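Local coordinates for putative membrane anchored protein (Corynebacterium diphtheriae, PDB 3LSO) that is of unknown function but is probably membrane-anchored, with a soluble part built from beta-rich domains arranged in a row, at residues B[92-97]-B[122-127]; B[158-163]-B[176-181]; B[195-200]-B[260-265]; B[293-298]-B[433-438]; B[379-384]-B[439-444]. All coordinates share one frame; numbering follows the deposited sequence.

Contact 1 comes first along the chain and closes a 24-residue loop between strands 87-97 and 117-129. Contact 2 follows it and closes a 12-residue loop within the hairpin 150-167/170-177. The two touch, because strands 87-97 and 150-167 are neighbours in the N-terminal domain. Contact 3 spans 59 residues and joins the two sheets of the middle domain. Its centre lies about 51 Å from the centres of contacts 1 and 2. Contacts 4 and 5 cross: their segments run 293-298, 379-384, 433-438, 439-444. Both use the C-terminal hairpin 425-435/440-453. Contact 4 ties it to the segment after the middle domain, contact 5 to a long loop of its own domain.

Contact 1: B[92-97]-B[122-127]; sequences SSIRIN and DHLKAS
Ser92 and Asp122 are joined by two hydrogen bonds, one purely between backbones and one using a side chain. Asp122 N donates to Ser92 O at 2.7 Å. Ser92 N donates in return to the carboxylate, with Ser92 N to Asp122 OD1 at 3.1 Å and an N-H...O angle of 164°. OD1 is met on its anti side. Asp122 CG stands beside its own backbone N (chi1 -53°), which brings the carboxylate back to the strand even though CB points away. OD1 accepts where a backbone carbonyl might be expected in a regular antiparallel pair. The left-handed backbone conformation of Asp122 goes with a break in strand 117-129 at Asp122 and His123.

The apolar contacts lie two residues further on. Leu124 points toward strand 87-97 and lays CD1 against Ser92 CB at 3.7 Å. The same methyl reaches Ile94 CG1 at 4.1 Å, the two side chains meeting at a slant. Leu124 is buried, and Leu89, Ile135 and Ala137 also touch it.

On the other side of the break, regular backbone pairing goes on between Ile94 and Ile120 and between Ile96 and Leu118. The arrangement is that of an antiparallel strand pair interrupted by a short irregularity at Asp122 and His123, within the N-terminal domain, whose family belongs to the E-set clan.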
# COMPACT_ATOMS: atom_id res chain seq x y z
N SER B 92 39.01 21.71 12.40
CA SER B 92 38.11 21.19 13.41
C SER B 92 37.25 20.05 12.87
O SER B 92 37.02 19.95 11.66
CB SER B 92 37.25 22.28 14.05
OG SER B 92 36.43 22.90 13.10
N SER B 93 36.79 19.18 13.77
CA SER B 93 36.16 17.94 13.38
C SER B 93 35.11 17.54 14.39
O SER B 93 35.44 17.28 15.55
CB SER B 93 37.22 16.83 13.31
OG SER B 93 37.37 16.32 12.00
N ILE B 94 33.85 17.49 13.97
CA ILE B 94 32.78 16.93 14.80
C ILE B 94 32.52 15.53 14.30
O ILE B 94 32.33 15.33 13.10
CB ILE B 94 31.51 17.72 14.68
CG1 ILE B 94 31.78 19.18 15.04
CG2 ILE B 94 30.42 17.15 15.59
CD1 ILE B 94 30.85 20.15 14.35
N ARG B 95 32.52 14.55 15.20
CA ARG B 95 32.46 13.17 14.78
C ARG B 95 31.25 12.49 15.35
O ARG B 95 31.06 12.43 16.58
CB ARG B 95 33.75 12.47 15.17
CG ARG B 95 34.94 13.23 14.66
CD ARG B 95 36.22 12.63 15.09
NE ARG B 95 36.49 11.37 14.40
CZ ARG B 95 36.48 10.19 15.00
NH1 ARG B 95 36.21 10.11 16.31
NH2 ARG B 95 36.74 9.10 14.29
N ILE B 96 30.39 12.02 14.45
CA ILE B 96 29.15 11.39 14.85
C ILE B 96 29.23 9.99 14.32
O ILE B 96 29.72 9.77 13.21
CB ILE B 96 27.93 12.12 14.22
CG1 ILE B 96 27.91 13.62 14.56
CG2 ILE B 96 26.61 11.46 14.62
CD1 ILE B 96 28.03 13.95 16.01
N ASN B 97 28.79 9.03 15.13
CA ASN B 97 28.61 7.66 14.67
C ASN B 97 27.29 7.60 13.93
O ASN B 97 26.23 7.87 14.50
CB ASN B 97 28.60 6.69 15.86
CG ASN B 97 28.71 5.23 15.44
OD1 ASN B 97 28.38 4.85 14.32
ND2 ASN B 97 29.16 4.40 16.37
N ASP B 122 35.98 21.60 9.73
CA ASP B 122 36.30 23.01 9.49
C ASP B 122 35.06 23.91 9.43
O ASP B 122 35.00 24.86 8.65
CB ASP B 122 37.22 23.16 8.24
CG ASP B 122 38.50 22.25 8.31
OD1 ASP B 122 38.80 21.61 9.35
OD2 ASP B 122 39.23 22.19 7.29
N HIS B 123 34.08 23.59 10.26
CA HIS B 123 32.80 24.29 10.34
C HIS B 123 32.73 25.15 11.59
O HIS B 123 31.86 26.01 11.70
CB HIS B 123 31.66 23.26 10.41
CG HIS B 123 30.92 23.08 9.13
ND1 HIS B 123 31.51 22.60 7.98
CD2 HIS B 123 29.62 23.32 8.81
CE1 HIS B 123 30.61 22.55 7.01
NE2 HIS B 123 29.46 22.98 7.49
N LEU B 124 33.63 24.90 12.54
CA LEU B 124 33.64 25.60 13.82
C LEU B 124 34.40 26.91 13.77
O LEU B 124 35.45 27.01 13.14
CB LEU B 124 34.24 24.70 14.90
CG LEU B 124 33.32 23.56 15.35
CD1 LEU B 124 34.09 22.46 16.06
CD2 LEU B 124 32.24 24.11 16.24
N LYS B 125 33.88 27.92 14.45
CA LYS B 125 34.52 29.23 14.48
C LYS B 125 34.87 29.63 15.92
O LYS B 125 34.01 29.60 16.81
CB LYS B 125 33.62 30.29 13.80
N ALA B 126 36.14 29.99 16.14
CA ALA B 126 36.60 30.40 17.47
C ALA B 126 37.00 31.87 17.56
O ALA B 126 37.71 32.41 16.70
CB ALA B 126 37.76 29.53 17.91
N SER B 127 36.55 32.51 18.64
CA SER B 127 36.98 33.86 18.98
C SER B 127 37.29 33.96 20.47
O SER B 127 36.61 33.34 21.31
CB SER B 127 35.93 34.90 18.58
OG SER B 127 34.67 34.59 19.14
O HOH W 1 36.65 25.07 12.01

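Contact 2: B[158-163]-B[176-181]; sequences KTILTN and CTTNAD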
# COMPACT_ATOMS: atom_id res chain seq x y z
N LYS B 158 33.16 8.40 20.52
CA LYS B 158 33.93 8.53 21.76
C LYS B 158 34.75 9.83 21.75
O LYS B 158 34.77 10.56 22.74
CB LYS B 158 34.79 7.29 21.99
CG LYS B 158 35.62 7.29 23.29
CD LYS B 158 34.81 6.83 24.50
CE LYS B 158 35.58 7.03 25.82
NZ LYS B 158 36.25 5.78 26.28
N THR B 159 35.42 10.12 20.63
CA THR B 159 36.09 11.40 20.42
C THR B 159 35.21 12.29 19.57
O THR B 159 35.30 12.31 18.34
CB THR B 159 37.49 11.25 19.77
OG1 THR B 159 38.29 10.32 20.53
CG2 THR B 159 38.21 12.59 19.70
N ILE B 160 34.35 13.02 20.25
CA ILE B 160 33.29 13.77 19.59
C ILE B 160 33.80 14.99 18.86
O ILE B 160 33.20 15.46 17.90
CB ILE B 160 32.16 14.16 20.60
CG1 ILE B 160 31.16 15.11 19.97
CG2 ILE B 160 32.73 14.79 21.83
CD1 ILE B 160 30.08 14.41 19.24
N LEU B 161 34.94 15.51 19.28
CA LEU B 161 35.38 16.80 18.76
C LEU B 161 36.90 16.94 18.84
O LEU B 161 37.50 16.65 19.87
CB LEU B 161 34.68 17.90 19.55
CG LEU B 161 34.68 19.33 19.04
CD1 LEU B 161 33.33 19.97 19.40
CD2 LEU B 161 35.85 20.14 19.63
N THR B 162 37.50 17.37 17.73
CA THR B 162 38.91 17.73 17.70
C THR B 162 39.02 19.03 16.94
O THR B 162 38.32 19.24 15.95
CB THR B 162 39.78 16.74 16.93
OG1 THR B 162 39.50 16.85 15.53
CG2 THR B 162 39.60 15.29 17.40
N ASN B 163 39.90 19.91 17.41
CA ASN B 163 40.23 21.09 16.64
C ASN B 163 41.70 21.38 16.74
O ASN B 163 42.42 20.73 17.53
CB ASN B 163 39.39 22.30 17.07
CG ASN B 163 39.89 22.92 18.34
OD1 ASN B 163 39.77 22.35 19.43
ND2 ASN B 163 40.47 24.10 18.22
N CYS B 176 38.56 16.29 22.42
CA CYS B 176 37.45 16.17 23.34
C CYS B 176 36.81 14.80 23.25
O CYS B 176 36.43 14.37 22.16
CB CYS B 176 36.41 17.23 23.04
SG CYS B 176 37.03 18.90 23.15
N THR B 177 36.68 14.13 24.39
CA THR B 177 36.04 12.83 24.46
C THR B 177 34.80 12.90 25.31
O THR B 177 34.74 13.64 26.30
CB THR B 177 36.96 11.76 25.11
OG1 THR B 177 36.98 11.95 26.54
CG2 THR B 177 38.38 11.78 24.54
N THR B 178 33.81 12.10 24.95
CA THR B 178 32.59 11.93 25.74
C THR B 178 32.26 10.45 25.87
O THR B 178 32.74 9.64 25.07
CB THR B 178 31.42 12.73 25.13
OG1 THR B 178 30.37 12.87 26.09
CG2 THR B 178 30.88 12.04 23.88
N ASN B 179 31.46 10.10 26.88
CA ASN B 179 30.98 8.73 27.12
C ASN B 179 29.49 8.54 26.83
O ASN B 179 28.89 7.57 27.28
CB ASN B 179 31.22 8.30 28.57
CG ASN B 179 32.69 8.29 28.95
OD1 ASN B 179 33.58 8.18 28.10
ND2 ASN B 179 32.94 8.40 30.24
N ALA B 180 28.89 9.46 26.09
CA ALA B 180 27.45 9.39 25.86
C ALA B 180 27.05 8.31 24.84
O ALA B 180 27.72 8.11 23.81
CB ALA B 180 26.91 10.74 25.46
N ASP B 181 25.95 7.63 25.14
CA ASP B 181 25.37 6.57 24.31
C ASP B 181 24.05 7.06 23.80
O ASP B 181 23.48 6.47 22.87
CB ASP B 181 25.07 5.31 25.14
CG ASP B 181 26.26 4.83 25.96
OD1 ASP B 181 27.40 4.83 25.42
OD2 ASP B 181 26.06 4.45 27.14
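Lys158 O is approached by two groups of the facing segment. Thr178 N donates a hydrogen bond to Lys158 O at 2.9 Å, and Thr177 CA makes a CA-H...O contact with the same oxygen at 3.1 Å. A second backbone bond is made by Cys176. Its N donates to Leu161 O at 2.8 Å, with a C=O...N angle of 170°, so the donor lies nearly in line with the carbonyl. The return bond, Leu161 N to Cys176 O, is weak at 3.4 Å. Cys176 O also meets the CA-H of Thr159.

Side chains add to these bonds. Leu161 CD2 lies against Cys176 SG at 3.9 Å. That sulfur forms a disulfide with Cys32, so the contact is tied covalently to strand 25-36. Ile160 turns CG2 into the position between its backbone N and carbonyl carbon, with CG1 opposite the N (chi1 171°). This brings Ile160 CG2 to Thr178 CG2 at 3.9 Å. Thr178 OG1 is hydrogen-bonded to the backbone oxygen of Asp29. At the exposed end, Lys158 and Asn179 run side by side in the same direction, and the end of the lysine lies beside the amide oxygen of Asn179.

The chain turns a corner at Lys158 and Thr159. Ile160 and Leu161 together face Cys176. This is a classic beta bulge in an antiparallel hairpin, beside the disulfide of the N-terminal domain.

Contact 3: B[195-200]-B[260-265]; sequences LTITAP and KTITAR
Ile197 CD1 rests on Ala264 CB at 3.6 Å. The side chain sets CG1 beside its backbone N (chi1 -65°) and then extends (chi2 -164°). The delta methyl is therefore carried across to the other sheet, while CG2 stays back. CD1 comes down between Ala264 and Ile262, 4.2 Å from Ile262 CG2 and 3.8 Å from Ile262 O.

Leu195 shares the same small partner. Its CD2 lies 3.8 Å from Ala264 CB, so the alanine methyl is touched by two branched side chains from the other segment. Val227 of strand 226-231 also touches Leu195.

With CG2 opposite its backbone N, Ile262 presents that methyl to Ile197. Its CG1 arm leads away from strand 196-198; Val231 and Ile282 also touch this side chain.

Thr263 and Arg265 point away, and their polar ends are held by Glu279 and Asp277. Strands 196-198 and 260-265 approach to 7.8 Å and run at 130° to each other. They belong to different sheets. The face-to-face packing and strand order are consistent with an immunoglobulin-like beta sandwich.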
# COMPACT_ATOMS: atom_id res chain seq x y z
N LEU B 195 7.26 -1.80 -7.79
CA LEU B 195 6.26 -1.69 -8.82
C LEU B 195 4.89 -1.73 -8.22
O LEU B 195 4.64 -2.51 -7.30
CB LEU B 195 6.37 -2.84 -9.81
CG LEU B 195 7.49 -2.79 -10.84
CD1 LEU B 195 8.83 -2.93 -10.16
CD2 LEU B 195 7.30 -3.91 -11.87
N THR B 196 4.00 -0.90 -8.74
CA THR B 196 2.59 -0.90 -8.35
C THR B 196 1.77 -1.26 -9.58
O THR B 196 2.14 -0.94 -10.71
CB THR B 196 2.15 0.46 -7.78
OG1 THR B 196 2.09 1.42 -8.84
CG2 THR B 196 3.14 0.95 -6.70
N ILE B 197 0.66 -1.95 -9.36
CA ILE B 197 -0.11 -2.53 -10.46
C ILE B 197 -1.48 -1.88 -10.57
O ILE B 197 -2.11 -1.55 -9.56
CB ILE B 197 -0.27 -4.04 -10.28
CG1 ILE B 197 1.09 -4.72 -10.37
CG2 ILE B 197 -1.22 -4.61 -11.31
CD1 ILE B 197 1.01 -6.21 -10.58
N THR B 198 -1.94 -1.68 -11.79
CA THR B 198 -3.27 -1.14 -12.01
C THR B 198 -4.09 -2.15 -12.77
O THR B 198 -3.74 -2.56 -13.88
CB THR B 198 -3.23 0.22 -12.73
OG1 THR B 198 -2.51 1.14 -11.91
CG2 THR B 198 -4.65 0.76 -12.97
N ALA B 199 -5.19 -2.55 -12.15
CA ALA B 199 -6.05 -3.57 -12.69
C ALA B 199 -7.47 -3.24 -12.30
O ALA B 199 -7.68 -2.62 -11.27
CB ALA B 199 -5.65 -4.90 -12.13
N PRO B 200 -8.45 -3.64 -13.12
CA PRO B 200 -9.82 -3.31 -12.75
C PRO B 200 -10.15 -3.94 -11.41
O PRO B 200 -9.43 -4.85 -10.96
CB PRO B 200 -10.65 -3.97 -13.86
CG PRO B 200 -9.72 -4.08 -15.00
CD PRO B 200 -8.40 -4.39 -14.38
N LYS B 260 -7.56 -14.22 -9.53
CA LYS B 260 -6.37 -14.29 -10.33
C LYS B 260 -5.28 -13.43 -9.71
O LYS B 260 -5.54 -12.33 -9.25
CB LYS B 260 -6.71 -13.85 -11.75
CG LYS B 260 -7.91 -14.61 -12.32
CD LYS B 260 -7.51 -15.97 -12.87
CE LYS B 260 -8.71 -16.76 -13.29
NZ LYS B 260 -8.35 -18.19 -13.55
N THR B 261 -4.06 -13.97 -9.65
CA THR B 261 -2.93 -13.27 -9.05
C THR B 261 -2.08 -12.69 -10.17
O THR B 261 -1.54 -13.42 -10.99
CB THR B 261 -2.08 -14.22 -8.23
OG1 THR B 261 -2.83 -14.67 -7.09
CG2 THR B 261 -0.90 -13.52 -7.71
N ILE B 262 -2.00 -11.37 -10.21
CA ILE B 262 -1.20 -10.70 -11.20
C ILE B 262 0.09 -10.28 -10.53
O ILE B 262 0.08 -9.71 -9.42
CB ILE B 262 -1.91 -9.47 -11.78
CG1 ILE B 262 -3.36 -9.82 -12.17
CG2 ILE B 262 -1.15 -8.90 -12.96
CD1 ILE B 262 -3.48 -10.96 -13.20
N THR B 263 1.20 -10.57 -11.20
CA THR B 263 2.51 -10.20 -10.71
C THR B 263 3.22 -9.43 -11.80
O THR B 263 3.14 -9.79 -12.98
CB THR B 263 3.31 -11.43 -10.26
OG1 THR B 263 2.53 -12.16 -9.30
CG2 THR B 263 4.61 -11.00 -9.61
N ALA B 264 3.88 -8.34 -11.40
CA ALA B 264 4.69 -7.52 -12.30
C ALA B 264 6.11 -7.56 -11.80
O ALA B 264 6.35 -7.42 -10.58
CB ALA B 264 4.19 -6.09 -12.34
N ARG B 265 7.05 -7.75 -12.73
CA ARG B 265 8.46 -7.92 -12.40
C ARG B 265 9.30 -7.08 -13.33
O ARG B 265 9.16 -7.16 -14.55
CB ARG B 265 8.85 -9.39 -12.53
CG ARG B 265 10.35 -9.61 -12.56
CD ARG B 265 10.74 -11.05 -12.33
NE ARG B 265 10.51 -11.44 -10.95
CZ ARG B 265 10.61 -12.68 -10.50
NH1 ARG B 265 10.95 -13.66 -11.32
NH2 ARG B 265 10.37 -12.94 -9.22

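Contact 4: B[293-298]-B[433-438]; sequences PEDTDS and VYKYSN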
# COMPACT_ATOMS: atom_id res chain seq x y z
N PRO B 293 -29.54 0.49 -16.41
CA PRO B 293 -29.37 1.91 -16.00
C PRO B 293 -30.64 2.54 -15.49
O PRO B 293 -30.59 3.47 -14.68
CB PRO B 293 -28.86 2.60 -17.28
CG PRO B 293 -28.17 1.52 -18.03
CD PRO B 293 -29.01 0.26 -17.77
N GLU B 294 -31.78 2.02 -15.92
CA GLU B 294 -33.03 2.63 -15.50
C GLU B 294 -33.57 2.03 -14.21
O GLU B 294 -34.62 2.45 -13.73
CB GLU B 294 -34.07 2.65 -16.63
CG GLU B 294 -34.46 1.30 -17.22
CD GLU B 294 -33.44 0.72 -18.23
OE1 GLU B 294 -32.30 1.27 -18.39
OE2 GLU B 294 -33.80 -0.31 -18.85
N ASP B 295 -32.84 1.06 -13.65
CA ASP B 295 -33.10 0.57 -12.31
C ASP B 295 -32.61 1.56 -11.22
O ASP B 295 -31.42 1.59 -10.83
CB ASP B 295 -32.47 -0.79 -12.15
CG ASP B 295 -33.05 -1.59 -10.99
OD1 ASP B 295 -33.59 -0.96 -10.04
OD2 ASP B 295 -32.94 -2.84 -11.04
N THR B 296 -33.54 2.39 -10.75
CA THR B 296 -33.23 3.37 -9.72
C THR B 296 -32.98 2.71 -8.37
O THR B 296 -32.38 3.30 -7.48
CB THR B 296 -34.35 4.43 -9.55
OG1 THR B 296 -35.62 3.78 -9.49
CG2 THR B 296 -34.34 5.38 -10.67
N ASP B 297 -33.43 1.48 -8.21
CA ASP B 297 -33.26 0.82 -6.93
C ASP B 297 -31.86 0.28 -6.73
O ASP B 297 -31.00 0.45 -7.57
CB ASP B 297 -34.32 -0.25 -6.76
CG ASP B 297 -35.68 0.33 -6.85
OD1 ASP B 297 -35.92 1.38 -6.20
OD2 ASP B 297 -36.49 -0.22 -7.60
N SER B 298 -31.61 -0.33 -5.59
CA SER B 298 -30.33 -0.98 -5.42
C SER B 298 -30.54 -2.26 -4.60
O SER B 298 -31.61 -2.43 -4.02
CB SER B 298 -29.27 -0.02 -4.88
OG SER B 298 -29.35 0.10 -3.47
N VAL B 433 -36.15 -9.55 -11.16
CA VAL B 433 -37.13 -8.56 -10.76
C VAL B 433 -38.03 -8.19 -11.91
O VAL B 433 -37.60 -8.12 -13.06
CB VAL B 433 -36.50 -7.28 -10.22
CG1 VAL B 433 -35.68 -7.60 -9.05
CG2 VAL B 433 -35.58 -6.68 -11.26
N TYR B 434 -39.29 -7.93 -11.59
CA TYR B 434 -40.23 -7.40 -12.56
C TYR B 434 -40.97 -6.37 -11.73
O TYR B 434 -41.61 -6.74 -10.72
CB TYR B 434 -41.18 -8.51 -13.04
CG TYR B 434 -42.33 -8.07 -13.90
CD1 TYR B 434 -42.17 -7.07 -14.87
CD2 TYR B 434 -43.59 -8.67 -13.77
CE1 TYR B 434 -43.24 -6.65 -15.68
CE2 TYR B 434 -44.68 -8.27 -14.58
CZ TYR B 434 -44.48 -7.27 -15.51
OH TYR B 434 -45.51 -6.88 -16.31
N LYS B 435 -40.84 -5.10 -12.13
CA LYS B 435 -41.29 -3.97 -11.31
C LYS B 435 -41.54 -2.75 -12.16
O LYS B 435 -41.13 -2.73 -13.33
CB LYS B 435 -40.24 -3.63 -10.26
CG LYS B 435 -38.94 -3.06 -10.81
CD LYS B 435 -37.84 -3.10 -9.79
CE LYS B 435 -36.62 -2.35 -10.29
NZ LYS B 435 -35.58 -2.21 -9.24
N TYR B 436 -42.15 -1.73 -11.56
CA TYR B 436 -42.44 -0.44 -12.21
C TYR B 436 -43.68 -0.45 -13.08
O TYR B 436 -44.00 -1.48 -13.70
CB TYR B 436 -41.28 0.09 -13.06
CG TYR B 436 -40.02 0.36 -12.30
CD1 TYR B 436 -40.02 0.39 -10.90
CD2 TYR B 436 -38.82 0.58 -12.97
CE1 TYR B 436 -38.86 0.63 -10.20
CE2 TYR B 436 -37.65 0.85 -12.28
CZ TYR B 436 -37.67 0.87 -10.89
OH TYR B 436 -36.51 1.12 -10.19
N SER B 437 -44.36 0.71 -13.09
CA SER B 437 -45.41 1.09 -14.03
C SER B 437 -44.92 0.89 -15.47
O SER B 437 -45.49 0.10 -16.21
CB SER B 437 -45.72 2.57 -13.81
OG SER B 437 -47.07 2.94 -14.05
N ASN B 438 -43.91 1.65 -15.88
CA ASN B 438 -43.21 1.40 -17.14
C ASN B 438 -42.31 0.24 -16.81
O ASN B 438 -41.18 0.44 -16.32
CB ASN B 438 -42.41 2.62 -17.60
CG ASN B 438 -42.09 2.59 -19.11
OD1 ASN B 438 -41.69 1.57 -19.64
ND2 ASN B 438 -42.27 3.75 -19.81
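Lys435 and Asp297 approach from facing sides, while Asp295 meets the lysine at about a right angle. Together they form a salt-bridge network. It joins the segment that leads into strand 298-303 to the end of strand 425-435, in the C-terminal beta-rich domain.

Lys435 runs extended beyond CG, which puts its amine between the two carboxylates. The network rests mainly on Lys435 NZ to Asp297 OD2 at 2.7 Å. Lys435 NZ is also modelled 2.5 Å from Asp295 OD1, which is shorter than expected and doubtful as an exact length at this resolution. Tyr299 OH is a further partner of the amine, and it also hydrogen-bonds Asp295 OD2. The two acidic groups and the lysine are buried, so the lysine probably offsets part of the negative charge of the carboxylates.

Tyr436 lies alongside the lysine. Lys435 CG sits 3.6 Å above one face of its ring, toward the rim. The phenol heads for Asp297, with ring and carboxylate planes 60° apart. Tyr436 OH donates to Asp297 OD2 at 2.9 Å, arriving from above the carboxylate plane, 68° out of it. Lys435 NZ uses the anti lone pair of the same oxygen. Thus OD2 takes two donors on different paths, while Asp297 OD1 accepts from the backbone N of Asn331.

The phenol oxygen is also an acceptor. Thr296 OG1 donates to Tyr436 OH at 2.9 Å, and Thr296 N adds a weak bond to it. At the ring edge, near its plane, Glu294 O lies 3.7 Å from Tyr436 CE2.

Contact 5: B[379-384]-B[439-444]; sequences DPEWKN and SLKDLV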
# COMPACT_ATOMS: atom_id res chain seq x y z
N ASP B 379 -48.01 -11.34 -15.60
CA ASP B 379 -47.07 -12.25 -16.24
C ASP B 379 -45.81 -11.48 -16.65
O ASP B 379 -45.91 -10.55 -17.48
CB ASP B 379 -47.77 -12.85 -17.48
CG ASP B 379 -47.04 -14.02 -18.11
OD1 ASP B 379 -45.81 -14.18 -17.91
OD2 ASP B 379 -47.70 -14.80 -18.84
N PRO B 380 -44.64 -11.84 -16.10
CA PRO B 380 -43.41 -11.15 -16.45
C PRO B 380 -42.94 -11.52 -17.85
O PRO B 380 -42.07 -10.87 -18.40
CB PRO B 380 -42.42 -11.69 -15.44
CG PRO B 380 -42.89 -13.02 -15.17
CD PRO B 380 -44.38 -12.88 -15.10
N GLU B 381 -43.51 -12.57 -18.41
CA GLU B 381 -43.23 -12.95 -19.78
C GLU B 381 -41.73 -12.98 -20.09
O GLU B 381 -41.25 -12.30 -21.02
CB GLU B 381 -43.96 -12.04 -20.76
CG GLU B 381 -45.43 -12.38 -20.85
CD GLU B 381 -46.21 -11.39 -21.70
OE1 GLU B 381 -45.67 -10.31 -22.03
OE2 GLU B 381 -47.37 -11.70 -22.02
N TRP B 382 -41.04 -13.81 -19.30
CA TRP B 382 -39.60 -14.00 -19.38
C TRP B 382 -39.22 -14.66 -20.68
O TRP B 382 -38.09 -14.52 -21.11
CB TRP B 382 -39.10 -14.90 -18.26
CG TRP B 382 -39.12 -14.32 -16.87
CD1 TRP B 382 -39.96 -14.67 -15.86
CD2 TRP B 382 -38.27 -13.30 -16.36
NE1 TRP B 382 -39.69 -13.93 -14.75
CE2 TRP B 382 -38.65 -13.09 -15.02
CE3 TRP B 382 -37.23 -12.54 -16.91
CZ2 TRP B 382 -38.00 -12.15 -14.20
CZ3 TRP B 382 -36.59 -11.61 -16.10
CH2 TRP B 382 -36.98 -11.42 -14.75
N LYS B 383 -40.16 -15.37 -21.29
CA LYS B 383 -39.88 -16.14 -22.49
C LYS B 383 -39.61 -15.21 -23.66
O LYS B 383 -39.22 -15.66 -24.74
CB LYS B 383 -41.05 -17.08 -22.82
CG LYS B 383 -42.21 -16.40 -23.55
CD LYS B 383 -43.58 -16.96 -23.20
CE LYS B 383 -44.67 -16.12 -23.86
NZ LYS B 383 -46.07 -16.61 -23.59
N ASN B 384 -39.83 -13.92 -23.47
CA ASN B 384 -39.59 -12.97 -24.56
C ASN B 384 -38.42 -12.07 -24.24
O ASN B 384 -38.12 -11.17 -25.03
CB ASN B 384 -40.80 -12.08 -24.86
CG ASN B 384 -42.04 -12.86 -25.20
OD1 ASN B 384 -42.00 -13.93 -25.83
ND2 ASN B 384 -43.17 -12.32 -24.78
N SER B 439 -42.80 -0.96 -17.07
CA SER B 439 -42.33 -2.15 -16.33
C SER B 439 -41.00 -2.73 -16.82
O SER B 439 -40.88 -3.11 -17.98
CB SER B 439 -43.40 -3.23 -16.37
OG SER B 439 -43.50 -3.81 -17.66
N LEU B 440 -40.01 -2.83 -15.95
CA LEU B 440 -38.79 -3.48 -16.39
C LEU B 440 -38.65 -4.90 -15.84
O LEU B 440 -39.30 -5.28 -14.86
CB LEU B 440 -37.56 -2.63 -16.09
CG LEU B 440 -36.95 -2.45 -14.69
CD1 LEU B 440 -36.29 -3.72 -14.15
CD2 LEU B 440 -35.93 -1.32 -14.73
N LYS B 441 -37.80 -5.68 -16.48
CA LYS B 441 -37.51 -7.04 -16.09
C LYS B 441 -35.99 -7.15 -16.11
O LYS B 441 -35.35 -6.71 -17.08
CB LYS B 441 -38.14 -8.04 -17.08
CG LYS B 441 -39.66 -7.91 -17.28
CD LYS B 441 -40.10 -8.23 -18.71
CE LYS B 441 -41.52 -7.72 -18.96
NZ LYS B 441 -42.30 -8.59 -19.88
N ASP B 442 -35.41 -7.71 -15.07
CA ASP B 442 -33.97 -7.74 -14.95
C ASP B 442 -33.49 -8.91 -14.09
O ASP B 442 -34.21 -9.39 -13.19
CB ASP B 442 -33.53 -6.42 -14.33
CG ASP B 442 -32.07 -6.08 -14.61
OD1 ASP B 442 -31.35 -6.93 -15.23
OD2 ASP B 442 -31.65 -4.94 -14.20
N LEU B 443 -32.27 -9.39 -14.38
CA LEU B 443 -31.59 -10.35 -13.52
C LEU B 443 -30.32 -9.67 -13.06
O LEU B 443 -29.50 -9.24 -13.88
CB LEU B 443 -31.30 -11.64 -14.25
CG LEU B 443 -32.54 -12.49 -14.53
CD1 LEU B 443 -32.32 -13.40 -15.71
CD2 LEU B 443 -33.01 -13.30 -13.32
N VAL B 444 -30.17 -9.52 -11.74
CA VAL B 444 -29.08 -8.69 -11.22
C VAL B 444 -28.16 -9.47 -10.28
O VAL B 444 -28.60 -9.97 -9.23
CB VAL B 444 -29.63 -7.48 -10.46
CG1 VAL B 444 -28.48 -6.59 -10.06
CG2 VAL B 444 -30.63 -6.74 -11.32
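Trp382 runs antiparallel to the Lys441 chain, with the far end of its indole against the start of the lysine. Trp382 CZ3 is 4.0 Å from Lys441 CB. The ring edge at CH2 faces the backbone: Asp442 O lies near the ring plane, 3.8 Å from Trp382 CH2. Trp382 CZ3 also approaches Leu443 CG at 4.4 Å. Pro380 CB covers part of one indole face, 3.6 Å above the plane and toward the rim. Trp382 NE1 is hydrogen-bonded to Glu339 OE1, so the indole is held on its polar side as well.

The loop bearing the tryptophan is shaped by an Asx turn. Asp379 OD1 accepts from Glu381 N at 2.9 Å, and a short 3-10 segment follows from Trp382 to Asn384. This compact corner is laid against strand 440-453, the second strand of the hairpin 425-435/440-453.

Lys441 points toward the loop and bends at chi2 and chi4. The bends bring the end of the chain to Pro380 O. Lys441 NZ then donates to Pro380 O at 2.7 Å, from above the carbonyl plane, 51° out of it. Glu381 OE1 is 4.4 Å from Lys441 NZ, too far for a salt bridge, and Glu385 forms a long, weak ion pair with the same amine.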